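Local coordinates for protein HIRA (Homo sapiens, PDB 5YJE), which cooperates with ASF1A to promote replication-independent chromatin assembly and is required for periodic repression of histone gene transcription during the cell cycle, at residues 169-174 against 193-198. Sequence-based numbering, arbitrary orientation.
Sequences ESLHSI and PVMNLS
Two successive four-stranded antiparallel sheets meet here, where Leu171, just after strand 163-170, and Ile174, in the short helix 172-175, pack on Met195 and Leu197. The contact is apolar and buried, and no hydrogen bond crosses it. Ile174 reaches over with both branches. Its CD1 lies 4.1 Å from CG of Met195, and the two side chains cross at about a right angle. Its CG2 sits against the forked end of Leu197, 3.9 Å from CD2 and 4.0 Å from CD1. At chi1 -73° CG2 of Ile174 points opposite its backbone N and CG1 lies beside it, so the two branches part toward Leu197 and Met195. CD1 of Leu197 also rests 3.7 Å from the carbonyl O of Ile174. A kink in the Met195 chain brings SD to 4.2 Å from CD2 of Leu171.

Sheets packed side by side in this way resemble propeller blades, consistent with the beta-propeller clan of this TUP1-like region in the C-terminal part of HIRA. Leu154 of strand 153-158, in the same sheet as strand 163-170, touches both Leu171 and Met195. Leu171 takes the N-cap position of the helix. Just before it, Ser170 forms an ST turn, its OG accepting from N of His172 at 3.0 Å. Tyr203 of strand 201-206 and, across the subunit interface, Leu130 of a neighbouring subunit also touch Ile174.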
loop_
_atom_site.group_PDB
_atom_site.type_symbol
_atom_site.label_atom_id
_atom_site.label_comp_id
_atom_site.label_asym_id
_atom_site.label_seq_id
_atom_site.Cartn_x
_atom_site.Cartn_y
_atom_site.Cartn_z
ATOM N N GLU B 169 -5.257 -10.835 -3.818
ATOM C CA GLU B 169 -5.288 -11.617 -2.581
ATOM C C GLU B 169 -5.614 -13.058 -2.896
ATOM O O GLU B 169 -6.638 -13.341 -3.522
ATOM C CB GLU B 169 -6.315 -11.061 -1.605
ATOM C CG GLU B 169 -5.888 -9.742 -1.062
ATOM C CD GLU B 169 -4.610 -9.838 -0.226
ATOM O OE1 GLU B 169 -4.471 -10.793 0.576
ATOM O OE2 GLU B 169 -3.758 -8.941 -0.365
ATOM N N SER B 170 -4.767 -13.972 -2.448
ATOM C CA SER B 170 -5.096 -15.381 -2.593
ATOM C C SER B 170 -6.368 -15.723 -1.820
ATOM O O SER B 170 -6.615 -15.217 -0.717
ATOM C CB SER B 170 -3.950 -16.257 -2.117
ATOM O OG SER B 170 -4.338 -17.618 -2.237
ATOM N N LEU B 171 -7.204 -16.550 -2.438
ATOM C CA LEU B 171 -8.365 -17.127 -1.778
ATOM C C LEU B 171 -8.049 -18.450 -1.085
ATOM O O LEU B 171 -8.968 -19.132 -0.622
ATOM C CB LEU B 171 -9.508 -17.318 -2.785
ATOM C CG LEU B 171 -10.243 -16.061 -3.246
ATOM C CD1 LEU B 171 -11.381 -16.453 -4.189
ATOM C CD2 LEU B 171 -10.809 -15.341 -2.048
ATOM N N HIS B 172 -6.772 -18.817 -1.016
ATOM C CA HIS B 172 -6.391 -20.121 -0.490
ATOM C C HIS B 172 -6.742 -20.256 0.988
ATOM O O HIS B 172 -7.245 -21.299 1.423
ATOM C CB HIS B 172 -4.894 -20.343 -0.721
ATOM C CG HIS B 172 -4.355 -21.576 -0.069
ATOM N ND1 HIS B 172 -4.710 -22.849 -0.471
ATOM C CD2 HIS B 172 -3.477 -21.732 0.953
ATOM C CE1 HIS B 172 -4.071 -23.734 0.274
ATOM N NE2 HIS B 172 -3.316 -23.083 1.144
ATOM N N SER B 173 -6.495 -19.205 1.764
ATOM C CA SER B 173 -6.798 -19.215 3.191
ATOM C C SER B 173 -8.262 -19.542 3.445
ATOM O O SER B 173 -8.585 -20.344 4.319
ATOM C CB SER B 173 -6.455 -17.855 3.785
ATOM O OG SER B 173 -6.100 -17.985 5.125
ATOM N N ILE B 174 -9.157 -18.922 2.681
ATOM C CA ILE B 174 -10.589 -19.107 2.839
ATOM C C ILE B 174 -11.029 -20.475 2.341
ATOM O O ILE B 174 -11.966 -21.076 2.883
ATOM C CB ILE B 174 -11.311 -17.984 2.075
ATOM C CG1 ILE B 174 -11.157 -16.666 2.810
ATOM C CG2 ILE B 174 -12.788 -18.308 1.802
ATOM C CD1 ILE B 174 -11.841 -15.589 2.054
ATOM N N PRO B 193 -14.982 -7.191 -1.019
ATOM C CA PRO B 193 -15.448 -8.531 -1.378
ATOM C C PRO B 193 -15.827 -9.352 -0.154
ATOM O O PRO B 193 -15.146 -9.355 0.876
ATOM C CB PRO B 193 -14.242 -9.142 -2.110
ATOM C CG PRO B 193 -13.051 -8.443 -1.523
ATOM C CD PRO B 193 -13.509 -7.098 -0.996
ATOM N N VAL B 194 -16.938 -10.067 -0.300
ATOM C CA VAL B 194 -17.483 -10.952 0.717
ATOM C C VAL B 194 -17.680 -12.331 0.093
ATOM O O VAL B 194 -18.256 -12.454 -0.996
ATOM C CB VAL B 194 -18.811 -10.406 1.281
ATOM C CG1 VAL B 194 -19.289 -11.253 2.421
ATOM C CG2 VAL B 194 -18.622 -8.970 1.729
ATOM N N MET B 195 -17.190 -13.357 0.782
ATOM C CA MET B 195 -17.305 -14.760 0.410
ATOM C C MET B 195 -18.162 -15.444 1.471
ATOM O O MET B 195 -17.749 -15.562 2.633
ATOM C CB MET B 195 -15.921 -15.397 0.319
ATOM C CG MET B 195 -14.932 -14.576 -0.481
ATOM S SD MET B 195 -14.950 -14.967 -2.247
ATOM C CE MET B 195 -15.369 -13.384 -2.942
ATOM N N ASN B 196 -19.361 -15.862 1.078
ATOM C CA ASN B 196 -20.262 -16.613 1.936
ATOM C C ASN B 196 -20.099 -18.095 1.597
ATOM O O ASN B 196 -20.498 -18.537 0.507
ATOM C CB ASN B 196 -21.710 -16.164 1.743
ATOM C CG ASN B 196 -22.514 -16.259 3.014
ATOM O OD1 ASN B 196 -22.599 -15.329 3.764
ATOM N ND2 ASN B 196 -23.039 -17.425 3.300
ATOM N N LEU B 197 -19.502 -18.848 2.527
ATOM C CA LEU B 197 -19.215 -20.267 2.388
ATOM C C LEU B 197 -20.406 -21.123 2.834
ATOM O O LEU B 197 -21.263 -20.705 3.631
ATOM C CB LEU B 197 -17.983 -20.657 3.205
ATOM C CG LEU B 197 -16.665 -19.904 2.969
ATOM C CD1 LEU B 197 -15.527 -20.552 3.753
ATOM C CD2 LEU B 197 -16.320 -19.850 1.504
ATOM N N SER B 198 -20.433 -22.357 2.323
ATOM C CA SER B 198 -21.546 -23.253 2.610
ATOM C C SER B 198 -21.580 -23.691 4.072
ATOM O O SER B 198 -22.649 -24.050 4.567
ATOM C CB SER B 198 -21.495 -24.480 1.697
ATOM O OG SER B 198 -20.396 -25.309 2.028
#